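Local coordinates for putative uncharacterized protein TTHB187 (PDB 3SK9) that cleaves single-stranded DNA as the HD nuclease domain of the CRISPR-associated endonuclease/helicase Cas3, with stimulation by divalent metal ions such as manganese and nickel, at residues F117-K125 and R170-F178; W211-P220 and A234-L245. All coordinates share one frame; numbering follows the deposited sequence.

Interaction 1: residues F117-K125 and R170-F178; sequences FLRRLLKEK and RRWLLEEVF
Arg171 presents a face and an edge of its guanidinium to helix 110-124. Leu121 CD1 sits over the centre of the face, 3.5 Å from Arg171 CZ, while Glu124 meets the edge in a salt bridge. The grip is side-on and falls mainly on one oxygen: Arg171 NE at 3.1 Å and Arg171 NH2 at 2.9 Å both donate to Glu124 OE2 on the side facing OE1, NE on the syn lone pair and NH2 somewhat out of the carboxylate plane. The carboxylate and guanidinium planes are well tilted, and the bond from NE to Glu124 OE1 is weak. Arginine suits the place because its long chain spans the gap between the helices and still leaves NH1 to bond Lys167 O of its own helix.

That reach fits the spacing: in the mainly helical HD nuclease domain, the segments 117-124 and 170-178 of helices 110-124 and 165-181 run 11.1 Å apart at closest, their axes crossing at -57°. Leu174 fills the middle: a chi1 of 179° swings its isobutyl group off its own helix toward helix 110-124, and CD1 lies 4.0 Å from Leu121 CB. Its other methyl, CD2, packs 3.9 Å from Lys125 CD, the two chains side by side and pointing opposite ways. Folded twice along its length, the lysine spends its methylenes on this leucine and brings NZ to a syn lone pair of Glu175 OE1, 2.9 Å away, in a second salt bridge.

At the other end the guanidinium of Arg170 lies flat on the ring of Phe117, planes 13° apart and centres 3.8 Å apart, an off-centre cation-pi stack. Arg170 CD adds a CH-pi contact over the same ring. A salt bridge from NH1 to Glu162 and a bond from NH2 to Ala79 O fix the turn of this buried group.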
loop_
_atom_site.group_PDB
_atom_site.type_symbol
_atom_site.label_atom_id
_atom_site.label_comp_id
_atom_site.label_asym_id
_atom_site.label_seq_id
_atom_site.Cartn_x
_atom_site.Cartn_y
_atom_site.Cartn_z
ATOM N N PHE A 117 12.434 3.271 0.479
ATOM C CA PHE A 117 12.086 3.521 -0.915
ATOM C C PHE A 117 11.110 4.685 -0.985
ATOM O O PHE A 117 11.247 5.574 -1.832
ATOM C CB PHE A 117 11.440 2.289 -1.589
ATOM C CG PHE A 117 12.352 1.075 -1.673
ATOM C CD1 PHE A 117 13.719 1.192 -1.538
ATOM C CD2 PHE A 117 11.814 -0.177 -1.923
ATOM C CE1 PHE A 117 14.531 0.076 -1.641
ATOM C CE2 PHE A 117 12.642 -1.295 -2.042
ATOM C CZ PHE A 117 13.979 -1.167 -1.890
ATOM N N LEU A 118 10.124 4.693 -0.078
ATOM C CA LEU A 118 9.062 5.685 -0.171
ATOM C C LEU A 118 9.572 7.074 0.226
ATOM O O LEU A 118 9.022 8.070 -0.277
ATOM C CB LEU A 118 7.832 5.285 0.662
ATOM C CG LEU A 118 7.034 4.111 0.074
ATOM C CD1 LEU A 118 5.738 3.830 0.918
ATOM C CD2 LEU A 118 6.649 4.415 -1.376
ATOM N N ARG A 119 10.583 7.155 1.113
ATOM C CA ARG A 119 11.145 8.450 1.494
ATOM C C ARG A 119 11.629 9.144 0.225
ATOM O O ARG A 119 11.412 10.341 0.028
ATOM C CB ARG A 119 12.307 8.315 2.495
ATOM C CG ARG A 119 11.834 8.048 3.953
ATOM C CD ARG A 119 13.021 7.767 4.899
ATOM N NE ARG A 119 13.926 8.905 5.040
ATOM C CZ ARG A 119 13.917 9.767 6.058
ATOM N NH1 ARG A 119 13.024 9.647 7.050
ATOM N NH2 ARG A 119 14.809 10.765 6.088
ATOM N N ARG A 120 12.280 8.385 -0.642
ATOM C CA ARG A 120 12.759 8.950 -1.919
ATOM C C ARG A 120 11.640 9.154 -2.943
ATOM O O ARG A 120 11.522 10.208 -3.555
ATOM C CB ARG A 120 13.792 7.974 -2.489
ATOM C CG ARG A 120 14.632 8.497 -3.632
ATOM C CD ARG A 120 16.028 7.882 -3.586
ATOM N NE ARG A 120 16.763 8.235 -2.370
ATOM C CZ ARG A 120 17.967 7.759 -2.050
ATOM N NH1 ARG A 120 18.583 6.894 -2.854
ATOM N NH2 ARG A 120 18.560 8.146 -0.924
ATOM N N LEU A 121 10.836 8.116 -3.149
ATOM C CA LEU A 121 9.911 8.063 -4.245
ATOM C C LEU A 121 8.759 9.040 -4.086
ATOM O O LEU A 121 8.306 9.618 -5.079
ATOM C CB LEU A 121 9.353 6.644 -4.388
ATOM C CG LEU A 121 10.157 5.751 -5.334
ATOM C CD1 LEU A 121 11.661 5.819 -5.116
ATOM C CD2 LEU A 121 9.634 4.319 -5.148
ATOM N N LEU A 122 8.266 9.220 -2.859
ATOM C CA LEU A 122 7.159 10.155 -2.612
ATOM C C LEU A 122 7.649 11.622 -2.779
ATOM O O LEU A 122 6.904 12.487 -3.238
ATOM C CB LEU A 122 6.538 9.938 -1.211
ATOM C CG LEU A 122 5.777 8.607 -1.032
ATOM C CD1 LEU A 122 5.265 8.514 0.420
ATOM C CD2 LEU A 122 4.604 8.374 -2.022
ATOM N N LYS A 123 8.903 11.889 -2.449
ATOM C CA LYS A 123 9.422 13.206 -2.701
ATOM C C LYS A 123 9.586 13.465 -4.198
ATOM O O LYS A 123 9.345 14.587 -4.645
ATOM C CB LYS A 123 10.731 13.436 -1.968
ATOM C CG LYS A 123 10.615 13.383 -0.463
ATOM C CD LYS A 123 11.957 13.508 0.242
ATOM C CE LYS A 123 11.773 12.970 1.709
ATOM N NZ LYS A 123 13.010 12.629 2.357
ATOM N N GLU A 124 10.002 12.459 -4.975
ATOM C CA GLU A 124 10.140 12.641 -6.436
ATOM C C GLU A 124 8.770 12.928 -7.075
ATOM O O GLU A 124 8.675 13.577 -8.119
ATOM C CB GLU A 124 10.715 11.381 -7.106
ATOM C CG GLU A 124 12.183 11.080 -6.746
ATOM C CD GLU A 124 12.589 9.664 -7.195
ATOM O OE1 GLU A 124 11.743 8.966 -7.798
ATOM O OE2 GLU A 124 13.732 9.263 -6.932
ATOM N N LYS A 125 7.712 12.383 -6.479
ATOM C CA LYS A 125 6.353 12.617 -7.002
ATOM C C LYS A 125 5.824 13.998 -6.653
ATOM O O LYS A 125 4.775 14.400 -7.154
ATOM C CB LYS A 125 5.367 11.586 -6.448
ATOM C CG LYS A 125 5.451 10.206 -7.081
ATOM C CD LYS A 125 5.081 10.189 -8.567
ATOM C CE LYS A 125 3.600 10.287 -8.870
ATOM N NZ LYS A 125 3.349 10.155 -10.362
ATOM N N ARG A 170 11.350 -0.180 -9.229
ATOM C CA ARG A 170 10.494 0.239 -8.123
ATOM C C ARG A 170 9.783 1.529 -8.459
ATOM O O ARG A 170 8.641 1.722 -8.053
ATOM C CB ARG A 170 11.242 0.282 -6.764
ATOM C CG ARG A 170 12.535 1.033 -6.712
ATOM C CD ARG A 170 13.250 0.822 -5.352
ATOM N NE ARG A 170 13.737 -0.541 -5.182
ATOM C CZ ARG A 170 15.020 -0.883 -5.031
ATOM N NH1 ARG A 170 15.985 0.039 -4.998
ATOM N NH2 ARG A 170 15.338 -2.159 -4.909
ATOM N N ARG A 171 10.418 2.416 -9.238
ATOM C CA ARG A 171 9.702 3.628 -9.626
ATOM C C ARG A 171 8.591 3.294 -10.618
ATOM O O ARG A 171 7.473 3.861 -10.560
ATOM C CB ARG A 171 10.685 4.652 -10.194
ATOM C CG ARG A 171 11.762 5.032 -9.100
ATOM C CD ARG A 171 13.009 5.843 -9.565
ATOM N NE ARG A 171 13.664 6.517 -8.416
ATOM C CZ ARG A 171 14.266 5.891 -7.394
ATOM N NH1 ARG A 171 14.331 4.549 -7.338
ATOM N NH2 ARG A 171 14.801 6.601 -6.402
ATOM N N TRP A 172 8.885 2.337 -11.508
ATOM C CA TRP A 172 7.878 1.831 -12.466
ATOM C C TRP A 172 6.638 1.285 -11.755
ATOM O O TRP A 172 5.491 1.615 -12.108
ATOM C CB TRP A 172 8.506 0.740 -13.349
ATOM C CG TRP A 172 7.643 0.309 -14.552
ATOM C CD1 TRP A 172 7.760 0.727 -15.863
ATOM C CD2 TRP A 172 6.603 -0.673 -14.540
ATOM N NE1 TRP A 172 6.811 0.104 -16.648
ATOM C CE2 TRP A 172 6.087 -0.758 -15.863
ATOM C CE3 TRP A 172 6.031 -1.461 -13.535
ATOM C CZ2 TRP A 172 5.034 -1.617 -16.200
ATOM C CZ3 TRP A 172 4.994 -2.317 -13.866
ATOM C CH2 TRP A 172 4.496 -2.374 -15.191
ATOM N N LEU A 173 6.858 0.512 -10.700
ATOM C CA LEU A 173 5.721 -0.063 -9.975
ATOM C C LEU A 173 4.850 1.010 -9.292
ATOM O O LEU A 173 3.613 0.972 -9.342
ATOM C CB LEU A 173 6.241 -1.033 -8.909
ATOM C CG LEU A 173 6.701 -2.387 -9.435
ATOM C CD1 LEU A 173 7.468 -3.090 -8.404
ATOM C CD2 LEU A 173 5.499 -3.265 -9.917
ATOM N N LEU A 174 5.488 1.951 -8.614
ATOM C CA LEU A 174 4.720 3.066 -8.033
ATOM C C LEU A 174 3.904 3.835 -9.093
ATOM O O LEU A 174 2.749 4.170 -8.889
ATOM C CB LEU A 174 5.673 4.034 -7.333
ATOM C CG LEU A 174 4.908 5.238 -6.722
ATOM C CD1 LEU A 174 5.658 5.714 -5.502
ATOM C CD2 LEU A 174 4.727 6.385 -7.760
ATOM N N GLU A 175 4.512 4.130 -10.238
ATOM C CA GLU A 175 3.802 4.842 -11.280
ATOM C C GLU A 175 2.621 3.996 -11.779
ATOM O O GLU A 175 1.541 4.512 -12.029
ATOM C CB GLU A 175 4.804 5.191 -12.402
ATOM C CG GLU A 175 4.349 6.219 -13.351
ATOM C CD GLU A 175 4.059 7.559 -12.706
ATOM O OE1 GLU A 175 4.756 7.968 -11.738
ATOM O OE2 GLU A 175 3.086 8.191 -13.188
ATOM N N GLU A 176 2.793 2.683 -11.900
ATOM C CA GLU A 176 1.693 1.841 -12.377
ATOM C C GLU A 176 0.453 1.858 -11.446
ATOM O O GLU A 176 -0.660 1.834 -11.913
ATOM C CB GLU A 176 2.192 0.420 -12.590
ATOM C CG GLU A 176 1.222 -0.521 -13.234
ATOM C CD GLU A 176 1.121 -0.374 -14.758
ATOM O OE1 GLU A 176 1.739 0.533 -15.356
ATOM O OE2 GLU A 176 0.396 -1.158 -15.384
ATOM N N VAL A 177 0.683 1.795 -10.146
ATOM C CA VAL A 177 -0.396 1.847 -9.171
ATOM C C VAL A 177 -1.064 3.216 -9.204
ATOM O O VAL A 177 -2.268 3.292 -9.338
ATOM C CB VAL A 177 0.150 1.551 -7.769
ATOM C CG1 VAL A 177 -0.953 1.762 -6.709
ATOM C CG2 VAL A 177 0.676 0.081 -7.724
ATOM N N PHE A 178 -0.288 4.301 -9.116
ATOM C CA PHE A 178 -0.898 5.649 -9.144
ATOM C C PHE A 178 -1.706 5.883 -10.411
ATOM O O PHE A 178 -2.822 6.422 -10.382
ATOM C CB PHE A 178 0.171 6.734 -8.993
ATOM C CG PHE A 178 0.499 7.038 -7.569
ATOM C CD1 PHE A 178 0.120 8.240 -7.001
ATOM C CD2 PHE A 178 1.084 6.085 -6.760
ATOM C CE1 PHE A 178 0.372 8.508 -5.665
ATOM C CE2 PHE A 178 1.351 6.357 -5.400
ATOM C CZ PHE A 178 1.007 7.563 -4.867
#

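Interaction 2: residues W211-P220 and A234-L245; sequences WVASDPSLFP and ALRLAQEALNRL
The loop that leaves helix 196-213, which carries the metal-binding Asp210, folds back on helix 230-246 through Leu218 and Phe219. An Asx turn shapes this loop: Asp215 OD1 accepts from both the backbone N and the OG of Ser217, on the same face of its carboxylate. Just beyond it, Leu218 lies over Ala241, whose small side chain lets the leucine come close to the helix, with Leu218 CD1 4.0 Å from Ala241 CB. The second methyl of this leucine, CD2, lies over a face of the Arg244 guanidinium, 3.5 Å from Arg244 NH1.

With CG anti to its carbonyl carbon (chi1 -84°), Phe219 directs its ring at the first turns of the segment 234-245. Ala238 CB meets the ring at its edge, in plane, and Phe219 CE2 is 3.7 Å from Leu237 CB. A flat ring suits this place, fitting between helix 230-246 and Asp32 and Val36 of helix 26-43. Beyond Ala241, Leu245 CD1 packs 3.7 Å from Val212 CG2, and its other methyl touches the indole of Trp211.

One water donates to Leu218 O and to Leu237 O, 2.8 Å from each, joining two acceptors that could not bond each other. Without a direct polar bond between the segments, the loop is held to this helix mainly by apolar fit, supplemented by this water.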
loop_
_atom_site.group_PDB
_atom_site.type_symbol
_atom_site.label_atom_id
_atom_site.label_comp_id
_atom_site.label_asym_id
_atom_site.label_seq_id
_atom_site.Cartn_x
_atom_site.Cartn_y
_atom_site.Cartn_z
ATOM N N TRP A 211 -3.499 -6.859 5.036
ATOM C CA TRP A 211 -3.974 -8.116 5.654
ATOM C C TRP A 211 -5.062 -8.780 4.797
ATOM O O TRP A 211 -4.953 -9.976 4.455
ATOM C CB TRP A 211 -4.493 -7.845 7.052
ATOM C CG TRP A 211 -5.082 -9.062 7.705
ATOM C CD1 TRP A 211 -4.389 -10.145 8.169
ATOM C CD2 TRP A 211 -6.435 -9.282 8.012
ATOM N NE1 TRP A 211 -5.245 -11.043 8.721
ATOM C CE2 TRP A 211 -6.513 -10.538 8.660
ATOM C CE3 TRP A 211 -7.612 -8.525 7.832
ATOM C CZ2 TRP A 211 -7.708 -11.069 9.113
ATOM C CZ3 TRP A 211 -8.804 -9.054 8.263
ATOM C CH2 TRP A 211 -8.854 -10.329 8.892
ATOM N N VAL A 212 -6.108 -8.027 4.455
ATOM C CA VAL A 212 -7.219 -8.598 3.640
ATOM C C VAL A 212 -6.613 -9.152 2.329
ATOM O O VAL A 212 -6.840 -10.315 1.964
ATOM C CB VAL A 212 -8.263 -7.539 3.281
ATOM C CG1 VAL A 212 -9.334 -8.108 2.309
ATOM C CG2 VAL A 212 -8.956 -7.057 4.517
ATOM N N ALA A 213 -5.842 -8.322 1.632
ATOM C CA ALA A 213 -5.332 -8.694 0.282
ATOM C C ALA A 213 -4.344 -9.848 0.314
ATOM O O ALA A 213 -4.167 -10.577 -0.688
ATOM C CB ALA A 213 -4.709 -7.465 -0.399
ATOM N N SER A 214 -3.765 -10.096 1.486
ATOM C CA SER A 214 -2.752 -11.141 1.606
ATOM C C SER A 214 -3.358 -12.536 1.731
ATOM O O SER A 214 -2.610 -13.524 1.762
ATOM C CB SER A 214 -1.863 -10.892 2.846
ATOM O OG SER A 214 -0.913 -9.873 2.552
ATOM N N ASP A 215 -4.684 -12.617 1.863
ATOM C CA ASP A 215 -5.342 -13.927 2.074
ATOM C C ASP A 215 -5.774 -14.504 0.721
ATOM O O ASP A 215 -6.680 -13.990 0.085
ATOM C CB ASP A 215 -6.555 -13.760 2.987
ATOM C CG ASP A 215 -7.197 -15.111 3.385
ATOM O OD1 ASP A 215 -6.993 -16.153 2.693
ATOM O OD2 ASP A 215 -7.911 -15.113 4.396
ATOM N N PRO A 216 -5.088 -15.568 0.261
ATOM C CA PRO A 216 -5.426 -16.064 -1.091
ATOM C C PRO A 216 -6.819 -16.665 -1.183
ATOM O O PRO A 216 -7.348 -16.872 -2.293
ATOM C CB PRO A 216 -4.341 -17.101 -1.367
ATOM C CG PRO A 216 -3.805 -17.484 -0.063
ATOM C CD PRO A 216 -3.931 -16.260 0.839
ATOM N N SER A 217 -7.445 -16.949 -0.052
ATOM C CA SER A 217 -8.823 -17.405 -0.128
ATOM C C SER A 217 -9.735 -16.266 -0.570
ATOM O O SER A 217 -10.818 -16.505 -1.093
ATOM C CB SER A 217 -9.293 -18.015 1.200
ATOM O OG SER A 217 -9.538 -17.008 2.180
ATOM N N LEU A 218 -9.301 -15.025 -0.343
ATOM C CA LEU A 218 -10.084 -13.841 -0.716
ATOM C C LEU A 218 -9.606 -13.278 -2.071
ATOM O O LEU A 218 -10.399 -12.751 -2.880
ATOM C CB LEU A 218 -9.906 -12.757 0.379
ATOM C CG LEU A 218 -10.467 -13.216 1.746
ATOM C CD1 LEU A 218 -10.242 -12.163 2.833
ATOM C CD2 LEU A 218 -11.958 -13.595 1.598
ATOM N N PHE A 219 -8.290 -13.389 -2.283
ATOM C CA PHE A 219 -7.612 -12.803 -3.438
ATOM C C PHE A 219 -6.731 -13.884 -4.053
ATOM O O PHE A 219 -5.525 -13.931 -3.841
ATOM C CB PHE A 219 -6.788 -11.569 -2.995
ATOM C CG PHE A 219 -7.619 -10.317 -2.909
ATOM C CD1 PHE A 219 -8.250 -9.939 -1.720
ATOM C CD2 PHE A 219 -7.812 -9.551 -4.050
ATOM C CE1 PHE A 219 -9.087 -8.765 -1.689
ATOM C CE2 PHE A 219 -8.636 -8.427 -4.043
ATOM C CZ PHE A 219 -9.253 -8.022 -2.877
ATOM N N PRO A 220 -7.342 -14.747 -4.861
ATOM C CA PRO A 220 -6.618 -15.918 -5.377
ATOM C C PRO A 220 -5.394 -15.574 -6.231
ATOM O O PRO A 220 -5.376 -14.572 -6.956
ATOM C CB PRO A 220 -7.666 -16.622 -6.265
ATOM C CG PRO A 220 -9.013 -16.034 -5.885
ATOM C CD PRO A 220 -8.710 -14.631 -5.423
ATOM N N ALA A 234 -10.411 -6.965 -9.162
ATOM C CA ALA A 234 -9.923 -6.793 -7.779
ATOM C C ALA A 234 -10.929 -6.016 -6.882
ATOM O O ALA A 234 -11.081 -6.324 -5.712
ATOM C CB ALA A 234 -8.525 -6.094 -7.792
ATOM N N LEU A 235 -11.614 -5.004 -7.425
ATOM C CA LEU A 235 -12.646 -4.279 -6.650
ATOM C C LEU A 235 -13.843 -5.204 -6.292
ATOM O O LEU A 235 -14.395 -5.150 -5.191
ATOM C CB LEU A 235 -13.100 -3.044 -7.430
ATOM C CG LEU A 235 -12.079 -1.907 -7.309
ATOM C CD1 LEU A 235 -12.299 -0.808 -8.366
ATOM C CD2 LEU A 235 -12.064 -1.305 -5.861
ATOM N N ARG A 236 -14.217 -6.084 -7.222
ATOM C CA ARG A 236 -15.301 -7.018 -6.952
ATOM C C ARG A 236 -14.879 -7.982 -5.852
ATOM O O ARG A 236 -15.637 -8.272 -4.944
ATOM C CB ARG A 236 -15.635 -7.792 -8.230
ATOM C CG ARG A 236 -16.903 -8.667 -8.116
ATOM C CD ARG A 236 -17.048 -9.609 -9.341
ATOM N NE ARG A 236 -16.026 -10.655 -9.310
ATOM C CZ ARG A 236 -16.051 -11.685 -8.467
ATOM N NH1 ARG A 236 -17.060 -11.811 -7.611
ATOM N NH2 ARG A 236 -15.086 -12.593 -8.479
ATOM N N LEU A 237 -13.637 -8.476 -5.936
ATOM C CA LEU A 237 -13.146 -9.398 -4.934
ATOM C C LEU A 237 -13.068 -8.691 -3.572
ATOM O O LEU A 237 -13.316 -9.294 -2.522
ATOM C CB LEU A 237 -11.749 -9.907 -5.329
ATOM C CG LEU A 237 -11.675 -10.876 -6.526
ATOM C CD1 LEU A 237 -10.161 -11.042 -6.874
ATOM C CD2 LEU A 237 -12.283 -12.208 -6.149
ATOM N N ALA A 238 -12.683 -7.426 -3.586
ATOM C CA ALA A 238 -12.576 -6.662 -2.325
ATOM C C ALA A 238 -13.944 -6.534 -1.662
ATOM O O ALA A 238 -14.090 -6.670 -0.449
ATOM C CB ALA A 238 -12.005 -5.269 -2.607
ATOM N N GLN A 239 -14.954 -6.254 -2.467
ATOM C CA GLN A 239 -16.300 -6.088 -1.912
ATOM C C GLN A 239 -16.777 -7.418 -1.323
ATOM O O GLN A 239 -17.345 -7.447 -0.225
ATOM C CB GLN A 239 -17.272 -5.558 -2.974
ATOM C CG GLN A 239 -18.611 -5.047 -2.355
ATOM C CD GLN A 239 -18.383 -4.040 -1.194
ATOM O OE1 GLN A 239 -17.782 -2.975 -1.382
ATOM N NE2 GLN A 239 -18.849 -4.399 0.011
ATOM N N GLU A 240 -16.514 -8.527 -2.006
ATOM C CA GLU A 240 -16.904 -9.847 -1.466
ATOM C C GLU A 240 -16.183 -10.163 -0.171
ATOM O O GLU A 240 -16.759 -10.735 0.745
ATOM C CB GLU A 240 -16.636 -10.987 -2.464
ATOM C CG GLU A 240 -17.653 -11.131 -3.570
ATOM C CD GLU A 240 -17.414 -12.389 -4.398
ATOM O OE1 GLU A 240 -18.305 -13.270 -4.427
ATOM O OE2 GLU A 240 -16.325 -12.507 -5.009
ATOM N N ALA A 241 -14.906 -9.811 -0.122
ATOM C CA ALA A 241 -14.064 -10.120 1.022
ATOM C C ALA A 241 -14.551 -9.294 2.196
ATOM O O ALA A 241 -14.678 -9.794 3.316
ATOM C CB ALA A 241 -12.614 -9.771 0.729
ATOM N N LEU A 242 -14.830 -8.025 1.956
ATOM C CA LEU A 242 -15.293 -7.186 3.083
ATOM C C LEU A 242 -16.618 -7.722 3.613
ATOM O O LEU A 242 -16.819 -7.778 4.833
ATOM C CB LEU A 242 -15.372 -5.721 2.701
ATOM C CG LEU A 242 -13.993 -5.175 2.335
ATOM C CD1 LEU A 242 -14.200 -3.827 1.764
ATOM C CD2 LEU A 242 -13.053 -5.139 3.569
ATOM N N ASN A 243 -17.488 -8.166 2.706
ATOM C CA ASN A 243 -18.758 -8.788 3.106
ATOM C C ASN A 243 -18.529 -10.036 3.984
ATOM O O ASN A 243 -19.104 -10.151 5.050
ATOM C CB ASN A 243 -19.609 -9.122 1.872
ATOM C CG ASN A 243 -20.184 -7.894 1.210
ATOM O OD1 ASN A 243 -20.179 -6.797 1.788
ATOM N ND2 ASN A 243 -20.697 -8.064 -0.014
ATOM N N ARG A 244 -17.659 -10.945 3.548
ATOM C CA ARG A 244 -17.362 -12.162 4.307
ATOM C C ARG A 244 -16.747 -11.852 5.680
ATOM O O ARG A 244 -17.118 -12.465 6.694
ATOM C CB ARG A 244 -16.425 -13.083 3.497
ATOM C CG ARG A 244 -16.134 -14.436 4.166
ATOM C CD ARG A 244 -15.359 -15.378 3.226
ATOM N NE ARG A 244 -15.777 -15.224 1.832
ATOM C CZ ARG A 244 -15.120 -15.714 0.781
ATOM N NH1 ARG A 244 -13.999 -16.415 0.950
ATOM N NH2 ARG A 244 -15.583 -15.500 -0.444
ATOM N N LEU A 245 -15.803 -10.912 5.727
ATOM C CA LEU A 245 -15.096 -10.633 6.973
ATOM C C LEU A 245 -16.067 -10.062 7.985
ATOM O O LEU A 245 -15.849 -10.170 9.184
ATOM C CB LEU A 245 -13.914 -9.651 6.762
ATOM C CG LEU A 245 -12.738 -10.322 6.054
ATOM C CD1 LEU A 245 -11.707 -9.300 5.531
ATOM C CD2 LEU A 245 -12.079 -11.348 6.993
HETATM O O HOH W 1 -12.984 -12.063 -2.153
#

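Interactions 1 and 2 lie on opposite sides of the chain's centre, their own centres 25 Å apart and their nearest atoms about 11 Å apart, so they do not touch. Each lies near different residues of the metal site. In interaction 1 the side chain of Leu118 is about 7 Å from that of His74 and about 9 Å from that of Asp75; in interaction 2 the side chain of Trp211 is about 5 Å from that of Asp210, its neighbour in sequence, and that of Phe219 about 7 Å from that of His29. Helix 26-43, which carries His29, connects them: Leu173 and Val177 of helix 165-181 touch its Leu27, and Phe219 touches its Asp32 and Val36.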